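Local structure of alpha-catenin-like protein hmp-1 (Caenorhabditis elegans, 5XA5) at residues R21-L26 against D196-N201; K27-L32 against K136-A141; K171-Y176 against S223-V228. The protein binds beta-catenin, cadherin and actin filaments at cell junctions and is required for cell migration in body enclosure and for cell shape changes in body elongation. All coordinates share one frame; numbering follows the deposited sequence.

Contact 1: residues R21-L26 against D196-N201; sequences RSKNVL and DLVKPN
D196 reaches the start of helix 23-36 with both its carboxylate and its backbone, and together they hold the first turn. OD2 of D196 receives the S22 hydroxyl, with OG 2.6 Å away on the syn side but 31° out of the carboxylate plane. The same S22 OG accepts from V25 N at 3.1 Å, the capping bond of the helix. OD1 of D196 uses its syn lone pair for the backbone N of N24 at 2.9 Å. Both side chains turn to meet: S22 OG lies anti to its main-chain nitrogen (chi1 161°) and the D196 carboxylate does the same. A water joins D196 OD2 to N24 ND2, which also bonds a polar side chain on the chain of another protein. Beside this grip the backbones run antiparallel. K23 N donates to D196 O at 2.7 Å, nearly in line with the carbonyl, while V198 N reaches R21 O at 2.9 Å from above the carbonyl plane. Between these bonds S22 and L197 form a single, non-hydrogen-bonded bridge pair. On the apolar side L26 CD2 meets V198 CG2 at 4.0 Å, the two side chains crossing at about a right angle, and the aliphatic part of K23 runs past the carbonyls of D196 and L197. In the second shell, R193 of helix 169-196 touches S22, and D142 of helix 117-165 lies against S22 and V25. The whole is an N-cap reinforced from outside: S22 caps its own helix while an aspartate far along the chain, whose negative charge would probably favour the helix start, takes the N24 N-H.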
ATOM      1  N   ARG A  21       0.532   8.347   3.124  1.00 30.09           N
ATOM      2  CA  ARG A  21      -0.432   8.113   4.192  0.57 27.66           C
ATOM      3  C   ARG A  21      -0.053   6.923   5.068  1.00 28.50           C
ATOM      4  O   ARG A  21      -0.663   6.694   6.103  1.00 29.31           O
ATOM      5  CB  ARG A  21      -1.832   7.913   3.603  0.57 27.37           C
ATOM      6  CG  ARG A  21      -2.285   9.125   2.809  0.57 34.28           C
ATOM      7  CD  ARG A  21      -3.682   8.978   2.266  0.57 40.52           C
ATOM      8  NE  ARG A  21      -4.153  10.240   1.708  0.57 38.84           N
ATOM      9  CZ  ARG A  21      -4.465  10.424   0.432  0.57 49.29           C
ATOM     10  NH1 ARG A  21      -4.367   9.420  -0.429  0.57 50.85           N
ATOM     11  NH2 ARG A  21      -4.887  11.611   0.019  0.57 42.19           N
ATOM     12  N   SER A  22       0.965   6.177   4.650  1.00 25.61           N
ATOM     13  CA  SER A  22       1.424   4.997   5.384  1.00 26.36           C
ATOM     14  C   SER A  22       2.724   5.299   6.113  1.00 25.98           C
ATOM     15  O   SER A  22       3.667   5.743   5.486  1.00 25.11           O
ATOM     16  CB  SER A  22       1.647   3.816   4.428  1.00 26.36           C
ATOM     17  OG  SER A  22       2.472   2.806   4.998  1.00 26.04           O
ATOM     18  N   LYS A  23       2.769   5.053   7.419  1.00 24.12           N
ATOM     19  CA  LYS A  23       4.019   5.242   8.178  1.00 23.53           C
ATOM     20  C   LYS A  23       5.118   4.266   7.765  1.00 24.16           C
ATOM     21  O   LYS A  23       6.313   4.586   7.855  1.00 24.72           O
ATOM     22  CB  LYS A  23       3.766   5.083   9.671  1.00 25.35           C
ATOM     23  CG  LYS A  23       2.960   6.174  10.303  1.00 26.28           C
ATOM     24  CD  LYS A  23       2.779   5.789  11.794  1.00 28.81           C
ATOM     25  CE  LYS A  23       1.973   6.773  12.554  1.00 32.12           C
ATOM     26  NZ  LYS A  23       1.923   6.390  13.982  1.00 24.59           N
ATOM     27  N   ASN A  24       4.727   3.059   7.370  1.00 24.27           N
ATOM     28  CA  ASN A  24       5.685   2.083   6.868  1.00 24.66           C
ATOM     29  C   ASN A  24       6.371   2.641   5.628  1.00 26.39           C
ATOM     30  O   ASN A  24       7.593   2.624   5.525  1.00 26.92           O
ATOM     31  CB  ASN A  24       4.975   0.760   6.566  1.00 25.39           C
ATOM     32  CG  ASN A  24       5.930  -0.370   6.254  1.00 36.81           C
ATOM     33  OD1 ASN A  24       7.133  -0.256   6.442  1.00 37.28           O
ATOM     34  ND2 ASN A  24       5.382  -1.482   5.773  1.00 34.50           N
ATOM     35  N   VAL A  25       5.582   3.168   4.695  1.00 24.39           N
ATOM     36  CA  VAL A  25       6.150   3.781   3.490  1.00 24.33           C
ATOM     37  C   VAL A  25       6.944   5.036   3.838  1.00 24.96           C
ATOM     38  O   VAL A  25       8.037   5.258   3.318  1.00 26.56           O
ATOM     39  CB  VAL A  25       5.047   4.147   2.482  1.00 28.20           C
ATOM     40  CG1 VAL A  25       5.623   4.922   1.305  1.00 29.17           C
ATOM     41  CG2 VAL A  25       4.356   2.895   1.998  1.00 34.93           C
ATOM     42  N   LEU A  26       6.397   5.855   4.730  1.00 23.69           N
ATOM     43  CA  LEU A  26       7.030   7.126   5.065  1.00 24.05           C
ATOM     44  C   LEU A  26       8.437   6.891   5.605  1.00 24.18           C
ATOM     45  O   LEU A  26       9.384   7.554   5.182  1.00 25.15           O
ATOM     46  CB  LEU A  26       6.191   7.909   6.094  1.00 23.42           C
ATOM     47  CG  LEU A  26       6.745   9.295   6.466  1.00 25.32           C
ATOM     48  CD1 LEU A  26       6.965  10.142   5.207  1.00 29.79           C
ATOM     49  CD2 LEU A  26       5.831  10.017   7.439  1.00 24.70           C
ATOM     50  N   ASP A 196      -1.222   2.112  10.792  1.00 26.50           N
ATOM     51  CA  ASP A 196      -0.192   2.527   9.846  1.00 23.97           C
ATOM     52  C   ASP A 196      -0.429   3.947   9.310  1.00 26.36           C
ATOM     53  O   ASP A 196       0.411   4.478   8.590  1.00 27.72           O
ATOM     54  CB  ASP A 196      -0.137   1.518   8.688  1.00 26.31           C
ATOM     55  CG  ASP A 196       1.106   1.659   7.816  1.00 29.89           C
ATOM     56  OD1 ASP A 196       2.195   1.997   8.331  1.00 27.21           O
ATOM     57  OD2 ASP A 196       0.989   1.399   6.599  1.00 32.66           O
ATOM     58  N   LEU A 197      -1.576   4.559   9.619  1.00 25.61           N
ATOM     59  CA  LEU A 197      -1.853   5.887   9.057  1.00 25.26           C
ATOM     60  C   LEU A 197      -0.986   6.991   9.667  1.00 26.20           C
ATOM     61  O   LEU A 197      -0.815   7.081  10.888  1.00 28.77           O
ATOM     62  CB  LEU A 197      -3.332   6.251   9.230  1.00 25.11           C
ATOM     63  CG  LEU A 197      -4.244   5.575   8.219  1.00 24.49           C
ATOM     64  CD1 LEU A 197      -5.721   5.927   8.507  1.00 24.43           C
ATOM     65  CD2 LEU A 197      -3.880   5.972   6.794  1.00 31.98           C
ATOM     66  N   VAL A 198      -0.471   7.850   8.793  1.00 26.73           N
ATOM     67  CA  VAL A 198       0.377   8.964   9.186  1.00 28.10           C
ATOM     68  C   VAL A 198      -0.396  10.012   9.979  1.00 28.28           C
ATOM     69  O   VAL A 198       0.033  10.418  11.054  1.00 28.04           O
ATOM     70  CB  VAL A 198       1.038   9.617   7.934  1.00 27.33           C
ATOM     71  CG1 VAL A 198       1.687  10.950   8.288  1.00 32.33           C
ATOM     72  CG2 VAL A 198       2.026   8.641   7.284  1.00 27.41           C
ATOM     73  N   LYS A 199      -1.540  10.445   9.455  1.00 29.94           N
ATOM     74  CA  LYS A 199      -2.313  11.506  10.107  1.00 39.07           C
ATOM     75  C   LYS A 199      -3.305  10.958  11.135  1.00 36.58           C
ATOM     76  O   LYS A 199      -4.184  10.175  10.788  1.00 33.12           O
ATOM     77  CB  LYS A 199      -3.050  12.332   9.055  1.00 39.87           C
ATOM     78  CG  LYS A 199      -2.158  12.827   7.930  1.00 50.31           C
ATOM     79  CD  LYS A 199      -2.691  14.105   7.323  1.00 50.48           C
ATOM     80  CE  LYS A 199      -1.566  14.920   6.717  1.00 46.89           C
ATOM     81  NZ  LYS A 199      -1.985  16.314   6.416  1.00 62.03           N
ATOM     82  N   PRO A 200      -3.171  11.377  12.402  1.00 31.68           N
ATOM     83  CA  PRO A 200      -3.991  10.874  13.510  0.53 34.15           C
ATOM     84  C   PRO A 200      -5.470  11.159  13.302  1.00 37.83           C
ATOM     85  O   PRO A 200      -6.316  10.428  13.813  1.00 35.32           O
ATOM     86  CB  PRO A 200      -3.460  11.641  14.731  0.53 43.79           C
ATOM     87  CG  PRO A 200      -2.122  12.144  14.325  0.53 35.27           C
ATOM     88  CD  PRO A 200      -2.208  12.398  12.856  0.53 36.77           C
ATOM     89  N   ASN A 201      -5.778  12.215  12.564  1.00 36.30           N
ATOM     90  CA  ASN A 201      -7.183  12.515  12.336  1.00 36.60           C
ATOM     91  C   ASN A 201      -7.792  11.502  11.367  1.00 32.01           C
ATOM     92  O   ASN A 201      -8.953  11.126  11.525  1.00 32.43           O
ATOM     93  CB  ASN A 201      -7.369  13.954  11.845  1.00 39.95           C
ATOM     94  CG  ASN A 201      -6.757  14.199  10.486  1.00 58.13           C
ATOM     95  OD1 ASN A 201      -5.541  14.368  10.361  1.00 58.86           O
ATOM     96  ND2 ASN A 201      -7.598  14.248   9.459  1.00 50.51           N
TER
HETATM   97  O   HOH W   1      -2.329   9.642   6.717  1.00 32.40           O
HETATM   98  O   HOH W   2       2.467  -1.253   5.890  1.00 41.75           O

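Contact 2: residues K27-L32 against K136-A141; sequences KQITQL and KFLILA
L138 points toward helix 27-32, where its CD1 methyl meets Q28, I29 and L32 together. Its CG lies anti to the carbonyl carbon (chi1 -63°), and with CD2 anti to CA (chi2 178°) the other branch, CD1, is the one turned to the facing helix. The Q28 chain crosses it at about a right angle, so that OE1 comes to 3.9 Å from L138 CD1; this is a van der Waals approach, and the amide's NE2 makes a weak bond to N24 OD1 one turn earlier. L32 CD1 reaches the same methyl of L138 from the next turn, at 4.3 Å. Segments 27-32 and 136-141 run antiparallel at 171°, their axes 10.3 Å apart, as neighbours do in the helical bundles of the vinculin/alpha-catenin family, of which this chain is the N-terminal part of a longer member, and no hydrogen bond passes between them. Beside L138, the I139 side chain brings CD1 to 4.3 Å from I29 CD1, although I29 is disordered over two conformers and this detail is less certain. V20, in the loop ahead of helix 23-36, touches both I29 and I139 on that flank. L32 rests also on L131 and V134 of helix 117-165, while an apolar side chain of a chain of another protein packs on L138.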
ATOM      1  N   LYS A  27       8.585   5.929   6.513  1.00 22.63           N
ATOM      2  CA  LYS A  27       9.910   5.690   7.109  1.00 22.95           C
ATOM      3  C   LYS A  27      10.878   5.161   6.070  1.00 27.13           C
ATOM      4  O   LYS A  27      12.037   5.582   6.028  1.00 23.16           O
ATOM      5  CB  LYS A  27       9.819   4.708   8.274  1.00 25.13           C
ATOM      6  CG  LYS A  27       9.118   5.328   9.486  1.00 22.82           C
ATOM      7  CD  LYS A  27       9.380   4.558  10.763  1.00 25.41           C
ATOM      8  CE  LYS A  27       8.947   3.118  10.644  1.00 29.49           C
ATOM      9  NZ  LYS A  27       7.494   3.021  10.320  1.00 31.74           N
ATOM     10  N   GLN A  28      10.394   4.259   5.217  1.00 24.39           N
ATOM     11  CA  GLN A  28      11.257   3.702   4.173  1.00 22.87           C
ATOM     12  C   GLN A  28      11.736   4.779   3.212  1.00 28.76           C
ATOM     13  O   GLN A  28      12.915   4.831   2.873  1.00 27.10           O
ATOM     14  CB  GLN A  28      10.518   2.610   3.389  1.00 25.38           C
ATOM     15  CG  GLN A  28      10.361   1.303   4.140  1.00 28.03           C
ATOM     16  CD  GLN A  28       9.653   0.247   3.308  1.00 36.03           C
ATOM     17  OE1 GLN A  28      10.271  -0.437   2.491  1.00 37.64           O
ATOM     18  NE2 GLN A  28       8.344   0.113   3.509  1.00 36.97           N
ATOM     19  N   ILE A  29      10.829   5.628   2.740  1.00 26.85           N
ATOM     20  CA  ILE A  29      11.230   6.642   1.772  0.64 27.40           C
ATOM     21  C   ILE A  29      12.087   7.711   2.450  1.00 27.25           C
ATOM     22  O   ILE A  29      12.973   8.271   1.823  1.00 27.81           O
ATOM     23  CB  ILE A  29      10.013   7.300   1.039  0.64 30.34           C
ATOM     24  CG1 ILE A  29       9.142   8.128   1.983  0.64 27.44           C
ATOM     25  CG2 ILE A  29       9.172   6.247   0.312  0.64 29.29           C
ATOM     26  CD1 ILE A  29       7.971   8.796   1.284  0.64 36.05           C
ATOM     27  N   THR A  30      11.863   7.959   3.738  1.00 23.46           N
ATOM     28  CA  THR A  30      12.703   8.933   4.434  1.00 24.66           C
ATOM     29  C   THR A  30      14.138   8.417   4.484  1.00 25.85           C
ATOM     30  O   THR A  30      15.093   9.182   4.284  1.00 25.62           O
ATOM     31  CB  THR A  30      12.154   9.207   5.835  1.00 24.51           C
ATOM     32  OG1 THR A  30      10.835   9.747   5.699  1.00 24.47           O
ATOM     33  CG2 THR A  30      13.007  10.202   6.577  1.00 26.40           C
ATOM     34  N   GLN A  31      14.293   7.119   4.718  1.00 23.39           N
ATOM     35  CA  GLN A  31      15.625   6.503   4.691  1.00 25.73           C
ATOM     36  C   GLN A  31      16.250   6.634   3.317  1.00 29.99           C
ATOM     37  O   GLN A  31      17.403   7.038   3.178  1.00 29.23           O
ATOM     38  CB  GLN A  31      15.559   5.024   5.058  1.00 28.94           C
ATOM     39  CG  GLN A  31      15.217   4.712   6.496  1.00 26.16           C
ATOM     40  CD  GLN A  31      14.880   3.248   6.687  1.00 36.57           C
ATOM     41  OE1 GLN A  31      15.536   2.373   6.119  1.00 41.63           O
ATOM     42  NE2 GLN A  31      13.864   2.968   7.500  1.00 30.93           N
ATOM     43  N   LEU A  32      15.477   6.270   2.302  1.00 26.86           N
ATOM     44  CA  LEU A  32      15.983   6.274   0.928  1.00 29.48           C
ATOM     45  C   LEU A  32      16.537   7.646   0.561  1.00 27.80           C
ATOM     46  O   LEU A  32      17.702   7.774   0.162  1.00 37.67           O
ATOM     47  CB  LEU A  32      14.881   5.854  -0.048  1.00 29.49           C
ATOM     48  CG  LEU A  32      14.441   4.393   0.099  1.00 30.01           C
ATOM     49  CD1 LEU A  32      13.108   4.133  -0.608  1.00 31.85           C
ATOM     50  CD2 LEU A  32      15.549   3.435  -0.426  1.00 31.39           C
ATOM     51  N   LYS A 136       8.942   6.286  -5.295  1.00 30.88           N
ATOM     52  CA  LYS A 136       7.699   6.516  -6.034  1.00 35.17           C
ATOM     53  C   LYS A 136       6.944   5.206  -6.235  1.00 37.35           C
ATOM     54  O   LYS A 136       5.709   5.182  -6.177  1.00 35.83           O
ATOM     55  CB  LYS A 136       7.977   7.197  -7.381  1.00 37.99           C
ATOM     56  CG  LYS A 136       8.165   8.701  -7.252  1.00 37.06           C
ATOM     57  CD  LYS A 136       8.609   9.358  -8.546  1.00 50.59           C
ATOM     58  CE  LYS A 136       8.833  10.847  -8.330  1.00 56.05           C
ATOM     59  NZ  LYS A 136       9.312  11.534  -9.560  1.00 61.83           N
ATOM     60  N   PHE A 137       7.677   4.115  -6.441  1.00 33.97           N
ATOM     61  CA  PHE A 137       7.045   2.806  -6.577  1.00 33.63           C
ATOM     62  C   PHE A 137       6.326   2.413  -5.290  1.00 32.56           C
ATOM     63  O   PHE A 137       5.214   1.900  -5.329  1.00 32.38           O
ATOM     64  CB  PHE A 137       8.057   1.711  -6.953  1.00 34.08           C
ATOM     65  CG  PHE A 137       7.432   0.341  -7.056  1.00 32.23           C
ATOM     66  CD1 PHE A 137       6.795  -0.044  -8.216  1.00 32.72           C
ATOM     67  CD2 PHE A 137       7.483  -0.559  -6.001  1.00 40.15           C
ATOM     68  CE1 PHE A 137       6.207  -1.290  -8.327  1.00 36.85           C
ATOM     69  CE2 PHE A 137       6.897  -1.819  -6.112  1.00 36.93           C
ATOM     70  CZ  PHE A 137       6.255  -2.174  -7.276  1.00 34.72           C
ATOM     71  N   LEU A 138       6.961   2.653  -4.151  1.00 29.25           N
ATOM     72  CA  LEU A 138       6.354   2.289  -2.883  1.00 24.44           C
ATOM     73  C   LEU A 138       5.107   3.114  -2.619  1.00 28.65           C
ATOM     74  O   LEU A 138       4.157   2.608  -2.034  1.00 28.83           O
ATOM     75  CB  LEU A 138       7.338   2.458  -1.723  1.00 28.14           C
ATOM     76  CG  LEU A 138       8.576   1.560  -1.789  1.00 30.65           C
ATOM     77  CD1 LEU A 138       9.481   1.858  -0.622  1.00 29.65           C
ATOM     78  CD2 LEU A 138       8.153   0.105  -1.769  1.00 31.31           C
ATOM     79  N   ILE A 139       5.122   4.380  -3.038  1.00 29.21           N
ATOM     80  CA  ILE A 139       3.986   5.273  -2.799  1.00 27.06           C
ATOM     81  C   ILE A 139       2.802   4.806  -3.630  1.00 29.74           C
ATOM     82  O   ILE A 139       1.661   4.749  -3.154  1.00 29.92           O
ATOM     83  CB  ILE A 139       4.326   6.734  -3.141  1.00 29.74           C
ATOM     84  CG1 ILE A 139       5.197   7.343  -2.042  1.00 33.94           C
ATOM     85  CG2 ILE A 139       3.066   7.570  -3.272  1.00 40.14           C
ATOM     86  CD1 ILE A 139       5.800   8.682  -2.418  1.00 32.69           C
ATOM     87  N   LEU A 140       3.089   4.462  -4.877  1.00 30.43           N
ATOM     88  CA  LEU A 140       2.064   3.912  -5.751  1.00 31.24           C
ATOM     89  C   LEU A 140       1.567   2.567  -5.213  1.00 32.58           C
ATOM     90  O   LEU A 140       0.364   2.283  -5.232  1.00 33.41           O
ATOM     91  CB  LEU A 140       2.610   3.761  -7.175  1.00 30.88           C
ATOM     92  CG  LEU A 140       1.644   3.096  -8.142  1.00 38.01           C
ATOM     93  CD1 LEU A 140       0.381   3.940  -8.254  1.00 41.39           C
ATOM     94  CD2 LEU A 140       2.314   2.922  -9.496  1.00 44.17           C
ATOM     95  N   ALA A 141       2.486   1.744  -4.710  1.00 29.91           N
ATOM     96  CA  ALA A 141       2.116   0.447  -4.150  1.00 28.81           C
ATOM     97  C   ALA A 141       1.132   0.594  -2.997  1.00 29.16           C
ATOM     98  O   ALA A 141       0.196  -0.193  -2.875  1.00 30.07           O
ATOM     99  CB  ALA A 141       3.352  -0.321  -3.682  1.00 30.14           C
TER

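Contact 3: residues K171-Y176 against S223-V228; sequences KVDDLY and STRTFV
The carboxylate of D173 and the guanidinium of R225 meet side-on across antiparallel helices, each oxygen taking one nitrogen. NE of R225 donates to D173 OD1 at 3.0 Å and NH2 of R225 to D173 OD2 at 3.2 Å, with N-H...O angles close to straight. The two flat groups are only 18° apart, so the salt bridge lies almost in one plane and opposes rotation of either end. R225 attains this by setting CG anti to its backbone N (chi1 -165°) and running extended as far as NE. D173 OD1 has a second partner in the hydroxyl of Y221, whose ring stacks on that of Y176. Replacing D173 by an alanine removes both oxygens and would probably leave R225 without its counter-charge, set free to turn, and Y221 OH without this acceptor. Beside the ion pair, V172 spreads its two methyls over the facing helix. CG2 of V172 meets CG1 of V228 tip to tip at 4.0 Å, while CG1 of V172 leans on T224 OG1 at 3.6 Å and on R225 CB. The T224 hydroxyl, placed between backbone N and carbonyl carbon, bonds back onto its own helix, chiefly to L220 O. T224, R225 and V228 were each modelled in two conformers, and these details hold for the one described. M163 of helix 117-165 touches both V172 and T224. The axes of 171-176 and 223-228 pass 10.0 Å apart at 167°; their parent helices 169-196 and 200-229 form an antiparallel helical hairpin, characteristic of vinculin/alpha-catenin bundles.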
ATOM      1  N   LYS A 171     -33.199 -16.120   2.891  1.00 27.86           N
ATOM      2  CA  LYS A 171     -32.208 -15.299   2.193  1.00 26.88           C
ATOM      3  C   LYS A 171     -31.554 -14.295   3.137  1.00 25.67           C
ATOM      4  O   LYS A 171     -30.352 -14.070   3.058  1.00 25.57           O
ATOM      5  CB  LYS A 171     -32.835 -14.550   1.009  1.00 29.56           C
ATOM      6  CG  LYS A 171     -32.902 -15.361  -0.272  1.00 41.10           C
ATOM      7  CD  LYS A 171     -33.640 -14.589  -1.356  1.00 54.63           C
ATOM      8  CE  LYS A 171     -34.098 -15.490  -2.491  1.00 60.33           C
ATOM      9  NZ  LYS A 171     -34.904 -14.717  -3.478  1.00 53.93           N
ATOM     10  N   VAL A 172     -32.339 -13.678   4.023  1.00 24.48           N
ATOM     11  CA  VAL A 172     -31.774 -12.693   4.936  1.00 24.28           C
ATOM     12  C   VAL A 172     -30.731 -13.346   5.852  1.00 25.26           C
ATOM     13  O   VAL A 172     -29.640 -12.811   6.063  1.00 24.82           O
ATOM     14  CB  VAL A 172     -32.866 -12.009   5.785  1.00 24.45           C
ATOM     15  CG1 VAL A 172     -32.200 -11.126   6.846  1.00 23.92           C
ATOM     16  CG2 VAL A 172     -33.807 -11.177   4.885  1.00 24.59           C
ATOM     17  N   ASP A 173     -31.053 -14.515   6.377  1.00 22.47           N
ATOM     18  CA  ASP A 173     -30.076 -15.235   7.212  1.00 23.22           C
ATOM     19  C   ASP A 173     -28.824 -15.648   6.448  1.00 29.62           C
ATOM     20  O   ASP A 173     -27.712 -15.523   6.959  1.00 25.40           O
ATOM     21  CB  ASP A 173     -30.717 -16.477   7.824  1.00 29.00           C
ATOM     22  CG  ASP A 173     -31.615 -16.154   8.994  1.00 37.53           C
ATOM     23  OD1 ASP A 173     -31.580 -15.010   9.492  1.00 30.16           O
ATOM     24  OD2 ASP A 173     -32.359 -17.060   9.428  1.00 36.27           O
ATOM     25  N   ASP A 174     -28.997 -16.152   5.227  1.00 26.82           N
ATOM     26  CA  ASP A 174     -27.842 -16.598   4.442  1.00 26.66           C
ATOM     27  C   ASP A 174     -26.959 -15.424   4.053  1.00 27.54           C
ATOM     28  O   ASP A 174     -25.731 -15.512   4.092  1.00 24.72           O
ATOM     29  CB  ASP A 174     -28.285 -17.351   3.188  1.00 29.29           C
ATOM     30  CG  ASP A 174     -28.868 -18.717   3.502  1.00 47.25           C
ATOM     31  OD1 ASP A 174     -28.596 -19.241   4.604  1.00 45.20           O
ATOM     32  OD2 ASP A 174     -29.581 -19.272   2.637  1.00 51.95           O
ATOM     33  N   LEU A 175     -27.579 -14.314   3.669  1.00 25.34           N
ATOM     34  CA  LEU A 175     -26.790 -13.136   3.338  1.00 23.15           C
ATOM     35  C   LEU A 175     -26.106 -12.573   4.583  1.00 22.44           C
ATOM     36  O   LEU A 175     -24.976 -12.130   4.493  1.00 22.05           O
ATOM     37  CB  LEU A 175     -27.659 -12.068   2.667  1.00 20.10           C
ATOM     38  CG  LEU A 175     -28.050 -12.460   1.238  1.00 22.58           C
ATOM     39  CD1 LEU A 175     -29.208 -11.579   0.779  1.00 21.16           C
ATOM     40  CD2 LEU A 175     -26.861 -12.307   0.299  1.00 24.92           C
ATOM     41  N   TYR A 176     -26.756 -12.619   5.744  1.00 22.14           N
ATOM     42  CA  TYR A 176     -26.082 -12.090   6.918  1.00 21.64           C
ATOM     43  C   TYR A 176     -24.945 -13.032   7.310  1.00 22.66           C
ATOM     44  O   TYR A 176     -23.907 -12.570   7.774  1.00 22.72           O
ATOM     45  CB  TYR A 176     -27.037 -11.856   8.104  1.00 22.51           C
ATOM     46  CG  TYR A 176     -26.340 -11.100   9.229  1.00 22.67           C
ATOM     47  CD1 TYR A 176     -25.741  -9.869   8.981  1.00 24.19           C
ATOM     48  CD2 TYR A 176     -26.282 -11.611  10.528  1.00 24.77           C
ATOM     49  CE1 TYR A 176     -25.083  -9.171   9.978  1.00 23.49           C
ATOM     50  CE2 TYR A 176     -25.628 -10.900  11.551  1.00 21.72           C
ATOM     51  CZ  TYR A 176     -25.036  -9.685  11.259  1.00 24.33           C
ATOM     52  OH  TYR A 176     -24.372  -8.971  12.245  1.00 25.79           O
ATOM     53  N   SER A 223     -33.381  -5.621  11.728  1.00 26.38           N
ATOM     54  CA  SER A 223     -34.442  -4.787  11.168  0.60 28.27           C
ATOM     55  C   SER A 223     -34.943  -5.360   9.843  1.00 28.70           C
ATOM     56  O   SER A 223     -36.144  -5.340   9.571  1.00 27.98           O
ATOM     57  CB  SER A 223     -33.967  -3.348  10.955  0.60 31.60           C
ATOM     58  OG  SER A 223     -33.067  -3.293   9.862  0.60 27.48           O
ATOM     59  N   THR A 224     -34.042  -5.863   9.002  1.00 27.06           N
ATOM     60  CA  THR A 224     -34.454  -6.468   7.733  0.77 25.88           C
ATOM     61  C   THR A 224     -35.213  -7.773   7.958  1.00 26.25           C
ATOM     62  O   THR A 224     -36.191  -8.069   7.280  1.00 29.07           O
ATOM     63  CB  THR A 224     -33.234  -6.726   6.781  0.77 24.26           C
ATOM     64  OG1 THR A 224     -32.257  -7.576   7.399  0.77 29.78           O
ATOM     65  CG2 THR A 224     -32.587  -5.408   6.397  0.77 22.91           C
ATOM     66  N   ARG A 225     -34.756  -8.560   8.922  1.00 25.93           N
ATOM     67  CA  ARG A 225     -35.384  -9.840   9.185  0.74 22.42           C
ATOM     68  C   ARG A 225     -36.794  -9.640   9.733  1.00 29.61           C
ATOM     69  O   ARG A 225     -37.716 -10.348   9.345  1.00 29.22           O
ATOM     70  CB  ARG A 225     -34.536 -10.646  10.168  0.74 24.21           C
ATOM     71  CG  ARG A 225     -34.893 -12.112  10.254  0.74 26.61           C
ATOM     72  CD  ARG A 225     -33.991 -12.773  11.272  0.74 27.52           C
ATOM     73  NE  ARG A 225     -33.940 -14.220  11.118  0.74 28.54           N
ATOM     74  CZ  ARG A 225     -34.793 -15.060  11.694  0.74 28.63           C
ATOM     75  NH1 ARG A 225     -35.777 -14.591  12.457  0.74 28.84           N
ATOM     76  NH2 ARG A 225     -34.662 -16.367  11.506  0.74 33.37           N
ATOM     77  N   THR A 226     -36.964  -8.662  10.617  1.00 24.71           N
ATOM     78  CA  THR A 226     -38.281  -8.382  11.184  1.00 26.94           C
ATOM     79  C   THR A 226     -39.200  -7.849  10.087  1.00 32.99           C
ATOM     80  O   THR A 226     -40.368  -8.212  10.012  1.00 34.80           O
ATOM     81  CB  THR A 226     -38.184  -7.366  12.333  1.00 29.86           C
ATOM     82  OG1 THR A 226     -37.504  -7.959  13.446  1.00 32.52           O
ATOM     83  CG2 THR A 226     -39.575  -6.907  12.777  1.00 30.50           C
ATOM     84  N   PHE A 227     -38.663  -6.995   9.221  1.00 29.09           N
ATOM     85  CA  PHE A 227     -39.495  -6.398   8.176  1.00 31.97           C
ATOM     86  C   PHE A 227     -39.958  -7.400   7.109  1.00 34.93           C
ATOM     87  O   PHE A 227     -41.062  -7.260   6.580  1.00 40.06           O
ATOM     88  CB  PHE A 227     -38.758  -5.237   7.509  1.00 28.75           C
ATOM     89  CG  PHE A 227     -39.578  -4.527   6.476  1.00 32.55           C
ATOM     90  CD1 PHE A 227     -40.764  -3.906   6.827  1.00 39.72           C
ATOM     91  CD2 PHE A 227     -39.178  -4.501   5.151  1.00 40.83           C
ATOM     92  CE1 PHE A 227     -41.531  -3.259   5.868  1.00 48.91           C
ATOM     93  CE2 PHE A 227     -39.934  -3.853   4.194  1.00 51.38           C
ATOM     94  CZ  PHE A 227     -41.108  -3.230   4.553  1.00 48.26           C
ATOM     95  N   VAL A 228     -39.155  -8.413   6.773  1.00 29.14           N
ATOM     96  CA  VAL A 228     -39.605  -9.389   5.779  0.52 28.43           C
ATOM     97  C   VAL A 228     -40.722 -10.231   6.365  1.00 38.35           C
ATOM     98  O   VAL A 228     -41.582 -10.721   5.635  1.00 39.35           O
ATOM     99  CB  VAL A 228     -38.479 -10.334   5.271  0.52 33.90           C
ATOM    100  CG1 VAL A 228     -37.437  -9.568   4.522  0.52 34.02           C
ATOM    101  CG2 VAL A 228     -37.865 -11.138   6.399  0.52 36.54           C
TER

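From the N terminus, helix 23-36 enters contact 1 at its first turn and contact 2 immediately after. Contact 2 closes the smaller loop, bringing the chain back at helix 117-165 after helices 51-74 and 83-112. Contact 1 closes the larger one, at 196-201, so contact 2 is nested inside it; the two touch through V25, which packs on L138 and I139. Contact 3 opens at 171-176, inside the loop of contact 1, and closes at 223-228, beyond it, so these two cross. It follows contact 2 in series, their centres about 45 Å apart. Contact 2 thus ties helix 117-165 to helix 23-36, contact 1 ties the turn between helices 169-196 and 200-229 to that helix's start, and contact 3 fastens their far ends.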